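Local coordinates for protein type-iv like pilin ttha1219 (PDB 5G23) that is a type IV pilin-like protein, probably a component of the pilus machinery linked to natural competence and DNA uptake, at residues 172-186 and 220-234. Residues are numbered along the deposited sequence; the frame is centred on the assembly and turned at random.
Sequences KVSALALYLLASVPV and RLRAEKLWIVQTPNL
Leu178 lays its CB over one face of the Trp227 indole, 3.6 Å from the centroid of the six-membered ring and nearly on its normal, a CH-pi contact. Leu180 CG sits at the edge of the same ring, and Leu180 CD1 packs on Trp227 CH2 at 3.6 Å. With its own CG between the backbone N and the carbonyl carbon (chi1 71°), Trp227 swings the indole across strand 173-184, while Ala53 of helix 44-61 also touches it. On the opposite face of the sheet, Tyr179 meets the Glu224 carboxylate at its ring edge, the two planes 72° apart; Tyr179 OH donates to the anti lone pair of Glu224 OE1 at 2.7 Å, and Gly196 N and Thr198 OG1 hold the two carboxylate oxygens. The Arg220 guanidinium rests one face on the Val184-Pro185 peptide and grips Ser183 OG edge-on, from NE at 2.9 Å and NH2 at 3.2 Å; Glu143 is a further partner of that hydroxyl. A leucine in place of Arg220 would probably leave Ser183 OG without both of these donors and the Val184-Pro185 peptide without its flat cover. Just past strand 221-230, Thr231 OG1 donates to Val173 O at 3.0 Å. Ten backbone hydrogen bonds from Leu176-Val229 to Val184-Leu221 make this a long antiparallel pair, with 221-230 an edge strand within this chain, in a four-stranded sheet packed against the N-terminal helix, the arrangement characteristic of type IV pilins and pseudopilins.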
loop_
_atom_site.group_PDB
_atom_site.type_symbol
_atom_site.label_atom_id
_atom_site.label_comp_id
_atom_site.label_asym_id
_atom_site.label_seq_id
_atom_site.Cartn_x
_atom_site.Cartn_y
_atom_site.Cartn_z
ATOM N N LYS B 172 3.799 -6.643 -26.422
ATOM C CA LYS B 172 2.770 -7.184 -25.552
ATOM C C LYS B 172 3.395 -7.669 -24.258
ATOM O O LYS B 172 4.053 -8.702 -24.209
ATOM C CB LYS B 172 1.995 -8.362 -26.185
ATOM C CG LYS B 172 0.778 -7.979 -26.983
ATOM C CD LYS B 172 1.128 -7.672 -28.426
ATOM C CE LYS B 172 -0.123 -7.338 -29.281
ATOM N NZ LYS B 172 0.163 -6.410 -30.411
ATOM N N VAL B 173 3.184 -6.947 -23.175
ATOM C CA VAL B 173 3.753 -7.286 -21.901
ATOM C C VAL B 173 2.667 -7.848 -21.013
ATOM O O VAL B 173 1.680 -7.219 -20.769
ATOM C CB VAL B 173 4.388 -6.043 -21.214
ATOM C CG1 VAL B 173 4.822 -6.351 -19.795
ATOM C CG2 VAL B 173 5.585 -5.554 -22.022
ATOM N N SER B 174 2.832 -9.052 -20.563
ATOM C CA SER B 174 1.777 -9.708 -19.803
ATOM C C SER B 174 1.949 -9.571 -18.286
ATOM O O SER B 174 0.984 -9.789 -17.558
ATOM C CB SER B 174 1.601 -11.142 -20.277
ATOM O OG SER B 174 2.642 -11.937 -19.893
ATOM N N ALA B 175 3.177 -9.336 -17.829
ATOM C CA ALA B 175 3.479 -9.258 -16.379
ATOM C C ALA B 175 4.779 -8.586 -16.101
ATOM O O ALA B 175 5.640 -8.506 -16.984
ATOM C CB ALA B 175 3.438 -10.622 -15.742
ATOM N N LEU B 176 4.947 -8.107 -14.873
ATOM C CA LEU B 176 6.197 -7.547 -14.366
ATOM C C LEU B 176 6.629 -8.413 -13.188
ATOM O O LEU B 176 5.770 -8.896 -12.444
ATOM C CB LEU B 176 6.048 -6.126 -13.883
ATOM C CG LEU B 176 5.565 -5.101 -14.903
ATOM C CD1 LEU B 176 5.394 -3.760 -14.229
ATOM C CD2 LEU B 176 6.546 -4.978 -16.067
ATOM N N ALA B 177 7.913 -8.592 -13.068
ATOM C CA ALA B 177 8.504 -9.159 -11.882
ATOM C C ALA B 177 9.307 -8.088 -11.180
ATOM O O ALA B 177 10.163 -7.428 -11.785
ATOM C CB ALA B 177 9.400 -10.326 -12.213
ATOM N N LEU B 178 9.039 -7.902 -9.893
ATOM C CA LEU B 178 9.722 -6.937 -9.074
ATOM C C LEU B 178 10.474 -7.631 -7.931
ATOM O O LEU B 178 9.984 -8.633 -7.387
ATOM C CB LEU B 178 8.729 -5.931 -8.518
ATOM C CG LEU B 178 8.113 -5.120 -9.650
ATOM C CD1 LEU B 178 6.776 -5.728 -9.946
ATOM C CD2 LEU B 178 7.937 -3.704 -9.240
ATOM N N TYR B 179 11.680 -7.137 -7.657
ATOM C CA TYR B 179 12.544 -7.704 -6.625
ATOM C C TYR B 179 13.111 -6.588 -5.759
ATOM O O TYR B 179 13.599 -5.611 -6.260
ATOM C CB TYR B 179 13.696 -8.502 -7.264
ATOM C CG TYR B 179 14.708 -8.979 -6.274
ATOM C CD1 TYR B 179 14.543 -10.169 -5.590
ATOM C CD2 TYR B 179 15.876 -8.222 -6.018
ATOM C CE1 TYR B 179 15.463 -10.615 -4.660
ATOM C CE2 TYR B 179 16.825 -8.655 -5.098
ATOM C CZ TYR B 179 16.632 -9.875 -4.444
ATOM O OH TYR B 179 17.505 -10.263 -3.536
ATOM N N LEU B 180 13.044 -6.797 -4.424
ATOM C CA LEU B 180 13.696 -5.950 -3.477
ATOM C C LEU B 180 14.598 -6.786 -2.548
ATOM O O LEU B 180 14.221 -7.921 -2.129
ATOM C CB LEU B 180 12.652 -5.231 -2.620
ATOM C CG LEU B 180 11.875 -4.102 -3.272
ATOM C CD1 LEU B 180 10.675 -3.717 -2.415
ATOM C CD2 LEU B 180 12.834 -2.923 -3.453
ATOM N N LEU B 181 15.799 -6.265 -2.304
ATOM C CA LEU B 181 16.696 -6.750 -1.248
ATOM C C LEU B 181 16.921 -5.584 -0.309
ATOM O O LEU B 181 17.251 -4.485 -0.737
ATOM C CB LEU B 181 17.993 -7.227 -1.821
ATOM C CG LEU B 181 19.045 -7.662 -0.856
ATOM C CD1 LEU B 181 18.683 -8.929 -0.140
ATOM C CD2 LEU B 181 20.384 -7.851 -1.585
ATOM N N ALA B 182 16.762 -5.828 0.984
ATOM C CA ALA B 182 16.981 -4.804 1.976
ATOM C C ALA B 182 17.742 -5.402 3.139
ATOM O O ALA B 182 17.720 -6.611 3.392
ATOM C CB ALA B 182 15.684 -4.176 2.461
ATOM N N SER B 183 18.390 -4.511 3.875
ATOM C CA SER B 183 19.116 -4.882 5.106
ATOM C C SER B 183 18.865 -3.920 6.219
ATOM O O SER B 183 18.587 -2.730 6.019
ATOM C CB SER B 183 20.641 -4.960 4.842
ATOM O OG SER B 183 21.226 -3.662 4.632
ATOM N N VAL B 184 19.056 -4.442 7.414
ATOM C CA VAL B 184 18.986 -3.644 8.648
ATOM C C VAL B 184 19.956 -4.202 9.677
ATOM O O VAL B 184 20.257 -5.420 9.673
ATOM C CB VAL B 184 17.566 -3.716 9.341
ATOM C CG1 VAL B 184 16.509 -2.976 8.591
ATOM C CG2 VAL B 184 17.140 -5.130 9.614
ATOM N N PRO B 185 20.421 -3.358 10.597
ATOM C CA PRO B 185 21.259 -3.882 11.695
ATOM C C PRO B 185 20.471 -4.746 12.648
ATOM O O PRO B 185 19.274 -4.503 12.814
ATOM C CB PRO B 185 21.733 -2.636 12.435
ATOM C CG PRO B 185 21.332 -1.472 11.619
ATOM C CD PRO B 185 20.201 -1.908 10.713
ATOM N N VAL B 186 21.141 -5.706 13.259
ATOM C CA VAL B 186 20.550 -6.539 14.306
ATOM C C VAL B 186 21.638 -6.870 15.321
ATOM O O VAL B 186 22.754 -7.237 14.968
ATOM C CB VAL B 186 19.855 -7.789 13.687
ATOM C CG1 VAL B 186 20.864 -8.769 13.113
ATOM C CG2 VAL B 186 18.988 -8.498 14.741
ATOM N N ARG B 220 24.776 -7.647 8.805
ATOM C CA ARG B 220 23.377 -7.117 8.830
ATOM C C ARG B 220 22.339 -8.187 8.532
ATOM O O ARG B 220 22.619 -9.183 7.829
ATOM C CB ARG B 220 23.245 -5.961 7.863
ATOM C CG ARG B 220 23.966 -4.726 8.365
ATOM C CD ARG B 220 24.063 -3.673 7.313
ATOM N NE ARG B 220 22.796 -3.065 6.981
ATOM C CZ ARG B 220 22.327 -1.904 7.443
ATOM N NH1 ARG B 220 22.919 -1.272 8.404
ATOM N NH2 ARG B 220 21.198 -1.424 6.974
ATOM N N LEU B 221 21.138 -8.001 9.061
ATOM C CA LEU B 221 20.015 -8.869 8.698
ATOM C C LEU B 221 19.524 -8.475 7.305
ATOM O O LEU B 221 19.246 -7.302 7.074
ATOM C CB LEU B 221 18.875 -8.696 9.693
ATOM C CG LEU B 221 17.621 -9.550 9.599
ATOM C CD1 LEU B 221 16.864 -9.642 10.911
ATOM C CD2 LEU B 221 16.684 -8.868 8.641
ATOM N N ARG B 222 19.363 -9.458 6.439
ATOM C CA ARG B 222 18.877 -9.248 5.080
ATOM C C ARG B 222 17.606 -10.003 4.818
ATOM O O ARG B 222 17.406 -11.101 5.362
ATOM C CB ARG B 222 19.906 -9.611 4.046
ATOM C CG ARG B 222 20.932 -8.532 3.874
ATOM C CD ARG B 222 22.060 -8.847 2.884
ATOM N NE ARG B 222 22.840 -7.595 2.854
ATOM C CZ ARG B 222 23.742 -7.206 3.763
ATOM N NH1 ARG B 222 24.271 -8.053 4.643
ATOM N NH2 ARG B 222 24.209 -5.965 3.735
ATOM N N ALA B 223 16.717 -9.373 4.052
ATOM C CA ALA B 223 15.482 -10.040 3.585
ATOM C C ALA B 223 15.206 -9.564 2.147
ATOM O O ALA B 223 15.645 -8.483 1.755
ATOM C CB ALA B 223 14.320 -9.699 4.454
ATOM N N GLU B 224 14.550 -10.412 1.400
ATOM C CA GLU B 224 14.244 -10.113 -0.008
ATOM C C GLU B 224 12.843 -10.513 -0.364
ATOM O O GLU B 224 12.179 -11.275 0.350
ATOM C CB GLU B 224 15.240 -10.827 -0.928
ATOM C CG GLU B 224 15.031 -12.371 -0.900
ATOM C CD GLU B 224 16.046 -13.164 -1.673
ATOM O OE1 GLU B 224 16.963 -12.581 -2.329
ATOM O OE2 GLU B 224 15.969 -14.425 -1.559
ATOM N N LYS B 225 12.336 -9.961 -1.467
ATOM C CA LYS B 225 11.059 -10.307 -1.888
ATOM C C LYS B 225 10.995 -10.206 -3.415
ATOM O O LYS B 225 11.420 -9.228 -3.979
ATOM C CB LYS B 225 9.982 -9.446 -1.266
ATOM C CG LYS B 225 8.603 -10.099 -1.442
ATOM C CD LYS B 225 7.549 -9.264 -0.792
ATOM C CE LYS B 225 6.171 -9.856 -1.011
ATOM N NZ LYS B 225 6.013 -11.069 -0.170
ATOM N N LEU B 226 10.481 -11.263 -4.020
ATOM C CA LEU B 226 10.122 -11.286 -5.451
ATOM C C LEU B 226 8.610 -11.388 -5.568
ATOM O O LEU B 226 7.999 -12.269 -4.962
ATOM C CB LEU B 226 10.747 -12.474 -6.156
ATOM C CG LEU B 226 10.415 -12.709 -7.633
ATOM C CD1 LEU B 226 11.044 -11.646 -8.486
ATOM C CD2 LEU B 226 10.865 -14.069 -8.079
ATOM N N TRP B 227 7.995 -10.530 -6.407
ATOM C CA TRP B 227 6.584 -10.647 -6.654
ATOM C C TRP B 227 6.258 -10.351 -8.125
ATOM O O TRP B 227 6.983 -9.587 -8.756
ATOM C CB TRP B 227 5.785 -9.832 -5.638
ATOM C CG TRP B 227 5.844 -8.333 -5.747
ATOM C CD1 TRP B 227 4.837 -7.584 -6.117
ATOM C CD2 TRP B 227 6.885 -7.450 -5.369
ATOM N NE1 TRP B 227 5.159 -6.275 -6.084
ATOM C CE2 TRP B 227 6.434 -6.162 -5.614
ATOM C CE3 TRP B 227 8.205 -7.621 -4.918
ATOM C CZ2 TRP B 227 7.215 -5.038 -5.394
ATOM C CZ3 TRP B 227 8.973 -6.505 -4.614
ATOM C CH2 TRP B 227 8.488 -5.209 -4.877
ATOM N N ILE B 228 5.199 -10.974 -8.608
ATOM C CA ILE B 228 4.783 -10.886 -9.970
ATOM C C ILE B 228 3.490 -10.127 -10.018
ATOM O O ILE B 228 2.581 -10.386 -9.241
ATOM C CB ILE B 228 4.505 -12.265 -10.560
ATOM C CG1 ILE B 228 5.682 -13.180 -10.347
ATOM C CG2 ILE B 228 4.140 -12.074 -12.030
ATOM C CD1 ILE B 228 7.023 -12.647 -10.864
ATOM N N VAL B 229 3.435 -9.136 -10.884
ATOM C CA VAL B 229 2.261 -8.284 -11.095
ATOM C C VAL B 229 1.754 -8.460 -12.498
ATOM O O VAL B 229 2.502 -8.204 -13.455
ATOM C CB VAL B 229 2.618 -6.815 -10.902
ATOM C CG1 VAL B 229 1.355 -5.991 -11.012
ATOM C CG2 VAL B 229 3.209 -6.574 -9.519
ATOM N N GLN B 230 0.506 -8.941 -12.666
ATOM C CA GLN B 230 -0.045 -9.108 -13.995
ATOM C C GLN B 230 -0.321 -7.705 -14.548
ATOM O O GLN B 230 -0.664 -6.780 -13.787
ATOM C CB GLN B 230 -1.304 -9.993 -13.970
ATOM C CG GLN B 230 -1.097 -11.340 -13.389
ATOM C CD GLN B 230 -0.130 -12.193 -14.160
ATOM O OE1 GLN B 230 0.792 -12.719 -13.559
ATOM N NE2 GLN B 230 -0.273 -12.299 -15.469
ATOM N N THR B 231 -0.190 -7.547 -15.874
ATOM C CA THR B 231 -0.425 -6.295 -16.507
ATOM C C THR B 231 -1.384 -6.481 -17.689
ATOM O O THR B 231 -1.026 -6.282 -18.850
ATOM C CB THR B 231 0.893 -5.650 -16.962
ATOM O OG1 THR B 231 1.589 -6.553 -17.815
ATOM C CG2 THR B 231 1.803 -5.276 -15.778
ATOM N N PRO B 232 -2.634 -6.894 -17.411
ATOM C CA PRO B 232 -3.542 -7.215 -18.499
ATOM C C PRO B 232 -3.808 -6.004 -19.421
ATOM O O PRO B 232 -4.052 -6.183 -20.633
ATOM C CB PRO B 232 -4.812 -7.686 -17.786
ATOM C CG PRO B 232 -4.708 -7.137 -16.406
ATOM C CD PRO B 232 -3.236 -7.133 -16.096
ATOM N N ASN B 233 -3.753 -4.780 -18.900
ATOM C CA ASN B 233 -3.947 -3.621 -19.792
ATOM C C ASN B 233 -2.807 -3.439 -20.789
ATOM O O ASN B 233 -2.966 -2.698 -21.764
ATOM C CB ASN B 233 -4.155 -2.371 -18.975
ATOM C CG ASN B 233 -5.255 -2.522 -17.931
ATOM O OD1 ASN B 233 -5.043 -2.184 -16.780
ATOM N ND2 ASN B 233 -6.362 -3.064 -18.303
ATOM N N LEU B 234 -1.643 -4.049 -20.580
ATOM C CA LEU B 234 -0.542 -3.922 -21.548
ATOM C C LEU B 234 -0.432 -5.055 -22.549
ATOM O O LEU B 234 0.571 -5.149 -23.303
ATOM C CB LEU B 234 0.789 -3.833 -20.815
ATOM C CG LEU B 234 0.931 -2.737 -19.759
ATOM C CD1 LEU B 234 2.287 -2.866 -19.147
ATOM C CD2 LEU B 234 0.733 -1.367 -20.374
HETATM O O HOH W 1 1.599 -13.184 -17.682
#